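Side-chain contacts in phosphoribosylaminoimidazole carboxylase (Treponema denticola, PDB 5C5D), which catalyses the reversible conversion of 5-aminoimidazole ribonucleotide and carbon dioxide to 4-carboxy-5-aminoimidazole ribonucleotide in de novo purine biosynthesis: residues E19-E24 against L61-A66; K41-V46 against S73-G78; A120-A125 against K140-S145. The protein carries 1 engineered substitution. All coordinates share one frame; numbering follows the deposited sequence. Where two conformers were deposited one is given.

Interaction 1 of 3, residues E19-E24 against L61-A66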
loop_
_atom_site.group_PDB
_atom_site.type_symbol
_atom_site.label_atom_id
_atom_site.label_comp_id
_atom_site.label_asym_id
_atom_site.label_seq_id
_atom_site.Cartn_x
_atom_site.Cartn_y
_atom_site.Cartn_z
ATOM N N GLU D 19 7.928 -14.051 25.645
ATOM C CA GLU D 19 8.529 -15.317 26.032
ATOM C C GLU D 19 9.472 -15.842 24.961
ATOM O O GLU D 19 10.491 -16.480 25.274
ATOM C CB GLU D 19 7.439 -16.359 26.331
ATOM C CG GLU D 19 6.716 -16.097 27.644
ATOM C CD GLU D 19 5.514 -17.011 27.875
ATOM O OE1 GLU D 19 4.858 -17.437 26.895
ATOM O OE2 GLU D 19 5.231 -17.296 29.050
ATOM N N LYS D 20 9.151 -15.591 23.698
ATOM C CA LYS D 20 10.038 -16.008 22.619
ATOM C C LYS D 20 11.356 -15.307 22.722
ATOM O O LYS D 20 12.406 -15.901 22.471
ATOM C CB LYS D 20 9.434 -15.738 21.252
ATOM C CG LYS D 20 8.361 -16.740 20.891
ATOM C CD LYS D 20 7.778 -16.436 19.552
ATOM C CE LYS D 20 6.894 -17.550 19.106
ATOM N NZ LYS D 20 6.820 -17.507 17.644
ATOM N N ILE D 21 11.312 -14.030 23.087
ATOM C CA ILE D 21 12.541 -13.277 23.242
ATOM C C ILE D 21 13.323 -13.784 24.442
ATOM O O ILE D 21 14.529 -13.983 24.370
ATOM C CB ILE D 21 12.260 -11.769 23.409
ATOM C CG1 ILE D 21 11.535 -11.258 22.177
ATOM C CG2 ILE D 21 13.575 -10.987 23.618
ATOM C CD1 ILE D 21 10.982 -9.830 22.323
ATOM N N ALA D 22 12.629 -14.000 25.550
ATOM C CA ALA D 22 13.303 -14.382 26.785
ATOM C C ALA D 22 13.944 -15.749 26.590
ATOM O O ALA D 22 15.077 -15.980 26.998
ATOM C CB ALA D 22 12.335 -14.401 27.948
ATOM N N SER D 23 13.211 -16.645 25.935
ATOM C CA SER D 23 13.706 -17.989 25.669
ATOM C C SER D 23 15.030 -17.927 24.924
ATOM O O SER D 23 15.971 -18.662 25.230
ATOM C CB SER D 23 12.689 -18.799 24.853
ATOM O OG SER D 23 11.575 -19.131 25.653
ATOM N N GLU D 24 15.105 -17.046 23.949
ATOM C CA GLU D 24 16.322 -16.964 23.156
ATOM C C GLU D 24 17.447 -16.324 23.984
ATOM O O GLU D 24 18.595 -16.761 23.907
ATOM C CB GLU D 24 16.068 -16.186 21.853
ATOM C CG GLU D 24 17.028 -16.546 20.750
ATOM C CD GLU D 24 16.775 -17.938 20.191
ATOM O OE1 GLU D 24 15.846 -18.617 20.668
ATOM O OE2 GLU D 24 17.488 -18.347 19.250
ATOM N N LEU D 61 19.939 -3.404 28.506
ATOM C CA LEU D 61 19.156 -3.064 27.333
ATOM C C LEU D 61 17.682 -3.212 27.687
ATOM O O LEU D 61 17.337 -4.031 28.522
ATOM C CB LEU D 61 19.499 -3.953 26.141
ATOM C CG LEU D 61 20.880 -3.745 25.547
ATOM C CD1 LEU D 61 21.121 -4.820 24.522
ATOM C CD2 LEU D 61 21.049 -2.364 24.921
ATOM N N TYR D 62 16.840 -2.411 27.045
ATOM C CA TYR D 62 15.402 -2.583 27.131
ATOM C C TYR D 62 14.895 -3.045 25.789
ATOM O O TYR D 62 15.271 -2.463 24.775
ATOM C CB TYR D 62 14.737 -1.266 27.540
ATOM C CG TYR D 62 15.205 -0.759 28.886
ATOM C CD1 TYR D 62 16.402 -0.070 29.008
ATOM C CD2 TYR D 62 14.443 -0.946 30.029
ATOM C CE1 TYR D 62 16.836 0.389 30.242
ATOM C CE2 TYR D 62 14.847 -0.480 31.244
ATOM C CZ TYR D 62 16.049 0.198 31.357
ATOM O OH TYR D 62 16.505 0.665 32.577
ATOM N N ILE D 63 14.063 -4.078 25.786
ATOM C CA ILE D 63 13.369 -4.510 24.567
ATOM C C ILE D 63 11.898 -4.209 24.808
ATOM O O ILE D 63 11.291 -4.752 25.738
ATOM C CB ILE D 63 13.606 -5.986 24.243
ATOM C CG1 ILE D 63 15.088 -6.257 24.014
ATOM C CG2 ILE D 63 12.791 -6.403 23.016
ATOM C CD1 ILE D 63 15.402 -7.763 23.785
ATOM N N THR D 64 11.324 -3.352 23.967
ATOM C CA THR D 64 9.978 -2.844 24.172
ATOM C C THR D 64 9.000 -3.390 23.149
ATOM O O THR D 64 9.243 -3.378 21.954
ATOM C CB THR D 64 9.991 -1.321 24.139
ATOM O OG1 THR D 64 10.715 -0.907 22.960
ATOM C CG2 THR D 64 10.652 -0.792 25.418
ATOM N N ILE D 65 7.918 -3.933 23.678
ATOM C CA ILE D 65 6.899 -4.637 22.893
ATOM C C ILE D 65 5.535 -3.984 23.011
ATOM O O ILE D 65 4.953 -4.008 24.068
ATOM C CB ILE D 65 6.743 -6.072 23.383
ATOM C CG1 ILE D 65 8.084 -6.812 23.293
ATOM C CG2 ILE D 65 5.721 -6.835 22.564
ATOM C CD1 ILE D 65 8.065 -8.100 24.132
ATOM N N ALA D 66 5.022 -3.401 21.935
ATOM C CA ALA D 66 3.703 -2.808 21.984
ATOM C C ALA D 66 3.032 -2.966 20.635
ATOM O O ALA D 66 3.644 -2.670 19.606
ATOM C CB ALA D 66 3.771 -1.361 22.361
#

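Interaction 2 of 3, residues K41-V46 against S73-G78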
loop_
_atom_site.group_PDB
_atom_site.type_symbol
_atom_site.label_atom_id
_atom_site.label_comp_id
_atom_site.label_asym_id
_atom_site.label_seq_id
_atom_site.Cartn_x
_atom_site.Cartn_y
_atom_site.Cartn_z
ATOM N N LYS D 41 -1.597 4.697 29.483
ATOM C CA LYS D 41 -2.547 4.437 30.561
ATOM C C LYS D 41 -1.861 4.303 31.923
ATOM O O LYS D 41 -2.481 4.563 32.956
ATOM C CB LYS D 41 -3.355 3.171 30.274
ATOM C CG LYS D 41 -4.193 3.199 29.013
ATOM C CD LYS D 41 -4.975 1.906 28.886
ATOM C CE LYS D 41 -5.161 1.505 27.450
ATOM N NZ LYS D 41 -5.725 0.148 27.382
ATOM N N THR D 42 -0.581 3.915 31.934
ATOM C CA THR D 42 0.124 3.710 33.201
ATOM C C THR D 42 1.530 4.307 33.137
ATOM O O THR D 42 2.504 3.652 33.519
ATOM C CB THR D 42 0.225 2.212 33.566
ATOM O OG1 THR D 42 1.019 1.522 32.594
ATOM C CG2 THR D 42 -1.151 1.541 33.574
ATOM N N ALA D 43 1.615 5.552 32.676
ATOM C CA ALA D 43 2.902 6.232 32.483
ATOM C C ALA D 43 3.717 6.281 33.753
ATOM O O ALA D 43 4.912 5.959 33.749
ATOM C CB ALA D 43 2.685 7.635 31.967
ATOM N N GLU D 44 3.088 6.703 34.846
ATOM C CA GLU D 44 3.790 6.832 36.118
ATOM C C GLU D 44 4.349 5.498 36.581
ATOM O O GLU D 44 5.448 5.436 37.135
ATOM C CB GLU D 44 2.870 7.395 37.199
ATOM C CG GLU D 44 2.549 8.860 37.047
ATOM C CD GLU D 44 1.715 9.392 38.209
ATOM O OE1 GLU D 44 0.713 8.738 38.578
ATOM O OE2 GLU D 44 2.070 10.457 38.760
ATOM N N HIS D 45 3.579 4.434 36.352
ATOM C CA HIS D 45 4.014 3.088 36.687
ATOM C C HIS D 45 5.252 2.713 35.849
ATOM O O HIS D 45 6.219 2.149 36.375
ATOM C CB HIS D 45 2.850 2.116 36.467
ATOM C CG HIS D 45 3.248 0.690 36.239
ATOM N ND1 HIS D 45 3.623 -0.154 37.265
ATOM C CD2 HIS D 45 3.243 -0.067 35.115
ATOM C CE1 HIS D 45 3.867 -1.357 36.775
ATOM N NE2 HIS D 45 3.643 -1.332 35.473
ATOM N N VAL D 46 5.228 3.061 34.566
ATOM C CA VAL D 46 6.346 2.751 33.668
ATOM C C VAL D 46 7.568 3.557 34.119
ATOM O O VAL D 46 8.654 3.011 34.239
ATOM C CB VAL D 46 6.014 3.037 32.198
ATOM C CG1 VAL D 46 7.245 2.956 31.342
ATOM C CG2 VAL D 46 5.013 2.017 31.651
ATOM N N SER D 73 7.878 2.205 22.760
ATOM C CA SER D 73 9.295 2.128 22.463
ATOM C C SER D 73 9.931 3.533 22.529
ATOM O O SER D 73 10.983 3.703 23.138
ATOM C CB SER D 73 9.557 1.461 21.116
ATOM O OG SER D 73 9.097 0.107 21.137
ATOM N N GLY D 74 9.296 4.542 21.936
ATOM C CA GLY D 74 9.820 5.893 22.018
ATOM C C GLY D 74 9.804 6.470 23.420
ATOM O O GLY D 74 10.701 7.223 23.784
ATOM N N PHE D 75 8.775 6.153 24.196
ATOM C CA PHE D 75 8.660 6.642 25.565
ATOM C C PHE D 75 9.807 6.154 26.410
ATOM O O PHE D 75 10.468 6.921 27.096
ATOM C CB PHE D 75 7.341 6.174 26.135
ATOM C CG PHE D 75 7.078 6.646 27.525
ATOM C CD1 PHE D 75 6.621 7.928 27.751
ATOM C CD2 PHE D 75 7.280 5.810 28.601
ATOM C CE1 PHE D 75 6.370 8.371 29.040
ATOM C CE2 PHE D 75 7.026 6.251 29.903
ATOM C CZ PHE D 75 6.570 7.525 30.111
ATOM N N VAL D 76 10.058 4.860 26.326
ATOM C CA VAL D 76 11.145 4.262 27.083
ATOM C C VAL D 76 12.485 4.772 26.560
ATOM O O VAL D 76 13.359 5.141 27.330
ATOM C CB VAL D 76 11.102 2.734 26.991
ATOM C CG1 VAL D 76 12.349 2.093 27.608
ATOM C CG2 VAL D 76 9.829 2.191 27.664
ATOM N N ASP D 77 12.655 4.780 25.238
ATOM C CA ASP D 77 13.893 5.276 24.655
ATOM C C ASP D 77 14.206 6.731 25.036
ATOM O O ASP D 77 15.372 7.103 25.247
ATOM C CB ASP D 77 13.848 5.158 23.137
ATOM C CG ASP D 77 15.194 5.298 22.542
ATOM O OD1 ASP D 77 15.927 4.280 22.490
ATOM O OD2 ASP D 77 15.519 6.439 22.157
ATOM N N GLY D 78 13.179 7.566 25.167
ATOM C CA GLY D 78 13.400 8.938 25.582
ATOM C C GLY D 78 13.761 9.103 27.047
ATOM O O GLY D 78 14.292 10.134 27.445
#

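Interaction 3 of 3, residues A120-A125 against K140-S145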
loop_
_atom_site.group_PDB
_atom_site.type_symbol
_atom_site.label_atom_id
_atom_site.label_comp_id
_atom_site.label_asym_id
_atom_site.label_seq_id
_atom_site.Cartn_x
_atom_site.Cartn_y
_atom_site.Cartn_z
ATOM N N ALA D 120 15.666 -10.065 17.997
ATOM C CA ALA D 120 15.817 -9.036 19.020
ATOM C C ALA D 120 16.783 -9.545 20.105
ATOM O O ALA D 120 17.648 -8.813 20.615
ATOM C CB ALA D 120 14.467 -8.648 19.631
ATOM N N ALA D 121 16.669 -10.817 20.449
ATOM C CA ALA D 121 17.593 -11.426 21.417
ATOM C C ALA D 121 19.016 -11.473 20.895
ATOM O O ALA D 121 19.961 -11.167 21.626
ATOM C CB ALA D 121 17.132 -12.817 21.769
ATOM N N LEU D 122 19.180 -11.843 19.630
ATOM C CA LEU D 122 20.511 -11.905 19.038
ATOM C C LEU D 122 21.152 -10.536 18.959
ATOM O O LEU D 122 22.348 -10.392 19.271
ATOM C CB LEU D 122 20.437 -12.539 17.636
ATOM C CG LEU D 122 21.750 -12.705 16.870
ATOM C CD1 LEU D 122 22.732 -13.602 17.594
ATOM C CD2 LEU D 122 21.464 -13.226 15.462
ATOM N N LEU D 123 20.370 -9.527 18.584
ATOM C CA LEU D 123 20.913 -8.175 18.537
ATOM C C LEU D 123 21.346 -7.763 19.924
ATOM O O LEU D 123 22.409 -7.171 20.092
ATOM C CB LEU D 123 19.897 -7.167 17.995
ATOM C CG LEU D 123 20.280 -5.676 18.135
ATOM C CD1 LEU D 123 21.518 -5.338 17.355
ATOM C CD2 LEU D 123 19.131 -4.797 17.686
ATOM N N ALA D 124 20.511 -8.025 20.922
ATOM C CA ALA D 124 20.898 -7.657 22.294
ATOM C C ALA D 124 22.231 -8.333 22.652
ATOM O O ALA D 124 23.152 -7.704 23.208
ATOM C CB ALA D 124 19.835 -8.039 23.279
ATOM N N ALA D 125 22.335 -9.624 22.373
ATOM C CA ALA D 125 23.557 -10.344 22.700
ATOM C C ALA D 125 24.742 -9.727 21.974
ATOM O O ALA D 125 25.828 -9.577 22.550
ATOM C CB ALA D 125 23.399 -11.847 22.349
ATOM N N LYS D 140 28.963 -16.577 18.633
ATOM C CA LYS D 140 29.673 -17.255 17.552
ATOM C C LYS D 140 29.184 -18.703 17.408
ATOM O O LYS D 140 28.912 -19.156 16.310
ATOM C CB LYS D 140 31.184 -17.212 17.806
ATOM C CG LYS D 140 32.022 -17.992 16.820
ATOM C CD LYS D 140 33.506 -17.819 17.162
ATOM C CE LYS D 140 34.337 -19.071 16.893
ATOM N NZ LYS D 140 34.909 -19.109 15.521
ATOM N N SER D 141 29.032 -19.401 18.527
ATOM C CA SER D 141 28.524 -20.770 18.509
ATOM C C SER D 141 27.116 -20.818 17.868
ATOM O O SER D 141 26.816 -21.689 17.044
ATOM C CB SER D 141 28.517 -21.345 19.924
ATOM O OG SER D 141 27.856 -22.594 19.952
ATOM N N TYR D 142 26.277 -19.851 18.222
ATOM C CA TYR D 142 24.903 -19.742 17.717
ATOM C C TYR D 142 24.860 -19.533 16.219
ATOM O O TYR D 142 24.131 -20.213 15.488
ATOM C CB TYR D 142 24.226 -18.578 18.428
ATOM C CG TYR D 142 22.775 -18.295 18.137
ATOM C CD1 TYR D 142 21.776 -18.811 18.952
ATOM C CD2 TYR D 142 22.407 -17.414 17.123
ATOM C CE1 TYR D 142 20.455 -18.507 18.730
ATOM C CE2 TYR D 142 21.083 -17.105 16.886
ATOM C CZ TYR D 142 20.109 -17.658 17.688
ATOM O OH TYR D 142 18.788 -17.350 17.462
ATOM N N MET D 143 25.654 -18.573 15.758
ATOM C CA MET D 143 25.612 -18.187 14.366
ATOM C C MET D 143 26.281 -19.285 13.531
ATOM O O MET D 143 25.823 -19.584 12.424
ATOM C CB MET D 143 26.243 -16.785 14.186
ATOM C CG MET D 143 25.237 -15.654 14.568
ATOM S SD MET D 143 25.825 -13.957 14.391
ATOM C CE MET D 143 25.306 -13.720 12.676
ATOM N N GLU D 144 27.309 -19.939 14.069
ATOM C CA GLU D 144 27.938 -21.047 13.349
ATOM C C GLU D 144 26.990 -22.224 13.222
ATOM O O GLU D 144 26.923 -22.872 12.173
ATOM C CB GLU D 144 29.247 -21.486 14.033
ATOM C CG GLU D 144 30.355 -20.458 13.827
ATOM C CD GLU D 144 31.713 -20.874 14.380
ATOM O OE1 GLU D 144 31.801 -21.819 15.204
ATOM O OE2 GLU D 144 32.701 -20.228 13.971
ATOM N N SER D 145 26.239 -22.483 14.282
ATOM C CA SER D 145 25.256 -23.557 14.256
ATOM C C SER D 145 24.194 -23.307 13.193
ATOM O O SER D 145 23.794 -24.238 12.487
ATOM C CB SER D 145 24.616 -23.719 15.642
ATOM O OG SER D 145 23.518 -24.602 15.577
#

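Interaction 1 of 3, residues E19-E24 against L61-A66
Helix segment 19-24 meets strand segment 61-66 where Ile21 sits over Ile63, their CA atoms 8.9 Å apart. Three isoleucines, Ile21, Ile63 and Ile65, make the contact. Ile21 points from the helix toward the strand; both its branches rest on Ile63, and the longer one also reaches Ile65. Its CG2, anti to the backbone N (CG1 has chi1 -60°), lies 3.7 Å from Ile63 CD1, while its CD1 is 3.9 Å from Ile63 CG2. The two side chains thus run past each other in opposite senses, the CG2 of each lying beside the CD1 of the other. With Ile65 the chains meet tip to tip, Ile21 CD1 standing 3.8 Å from Ile65 CD1. Strand 60-65 is central in the parallel sheet, and helix 15-27 packs on one face of it, an alpha/beta layering in which Val5 and Ile7 of strand 4-9 extend the same apolar surface. Ile65 also touches Asp14, a substrate-binding residue, so the core here borders the substrate site. On the far side of the helix, Glu19 O accepts both Ser23 N and Ser23 OG, from opposite faces of its plane. No hydrogen bond links helix to strand; the buried contact depends on shape and on exclusion of water.

Interaction 2 of 3, residues K41-V46 against S73-G78
Two helical segments, 41-46 and 73-78, approach with Val46 and Val76 nearest in backbone, their CA atoms 8.3 Å apart, and with Ala43 and Phe75 CA atoms 9.0 Å apart. Most of the gap is crossed by the ring of Phe75. Its CG is anti to the backbone N (chi1 -178°), which extends the phenyl from helix 72-79 toward the first turn of helix 43-54. Val46 meets that ring at its edge: CG1 lies near the ring plane, 3.6 Å from Phe75 CE2 and 4.0 Å from Phe75 CD2, and valine and phenylalanine pass alongside, each heading for the other's helix. At the end of the ring, Ala43 CB is a looser neighbour, 4.3 Å from Phe75 CZ. The fold is a three-layer alpha/beta/alpha sandwich around a five-stranded parallel sheet of order 2-1-3-4-5; the two helices precede and follow strand 60-65, and Val76 turns to that strand, touching Tyr62 and Thr64. The loop before helix 43-54 belongs to the substrate site: Lys41 binds substrate, and its backbone N is hydrogen-bonded to OD2 of Asp38, an engineered residue at a substrate-binding position. Thr42 OG1 bonds to the backbone N of Asp38. Lys41 NZ bonds to Ser107 O of a fourth subunit, whose His40 packs on Phe75, while Ile150 of a second subunit covers Lys41 and Thr42.

Interaction 3 of 3, residues A120-A125 against K140-S145
Leu122 and Tyr142 both hold CG anti to the backbone N, with chi1 -179° and -177°, and these extended torsions send an isobutyl group and a phenol across the gap between their helices from CA atoms 9.1 Å apart. A chi2 of 61° then sets both leucine methyls within range of one side of the ring. Leu122 CD1 approaches it obliquely, 3.9 Å from Tyr142 CD2 and equally near CE2; Leu122 CD2 adds a contact of 4.1 Å with Tyr142 CE2. Met143 leaves its helix at an angle to this pair, but its CB-CG step brings CG to 4.4 Å from Leu122 CD1, a looser contact. This pairing joins helix 117-129, which packs against strand 84-86 of the parallel sheet, to the long C-terminal helix 133-157. The phenol OH probably hydrogen-bonds to Glu24 OE2 of helix 15-27, at an unusually short distance, and the Tyr142 ring also meets that of Phe28, so Tyr142 ties helix 133-157 to helices 117-129 and 15-27. A third subunit packs Ser110 against Leu122 and Gly108 against Met143. On the outer surface of helix 133-157, Lys140 NZ forms a salt bridge with Glu144 OE2, 2.9 Å long, one turn along.

None of these three apolar contacts has a hydrogen bond between its segments. Interaction 1 is the core, its centre about 4 Å from that of the chain, and wholly aliphatic; interactions 2 and 3 have centres about 28 Å apart, on opposite sides of the chain's centre, and each turns on one aromatic ring. Interaction 2 is nevertheless buried, and only interaction 3 is partly so. Strand 60-65 connects the first two: Thr64 OG1 is 2.6 Å from Ser73 OG, probably a hydrogen bond. Helix 15-27 ties interaction 1 to interaction 3, with Glu24 CB 3.5 Å from Ala121 CB. Interactions 1 and 2 both border the substrate site; interaction 3 lies away from it.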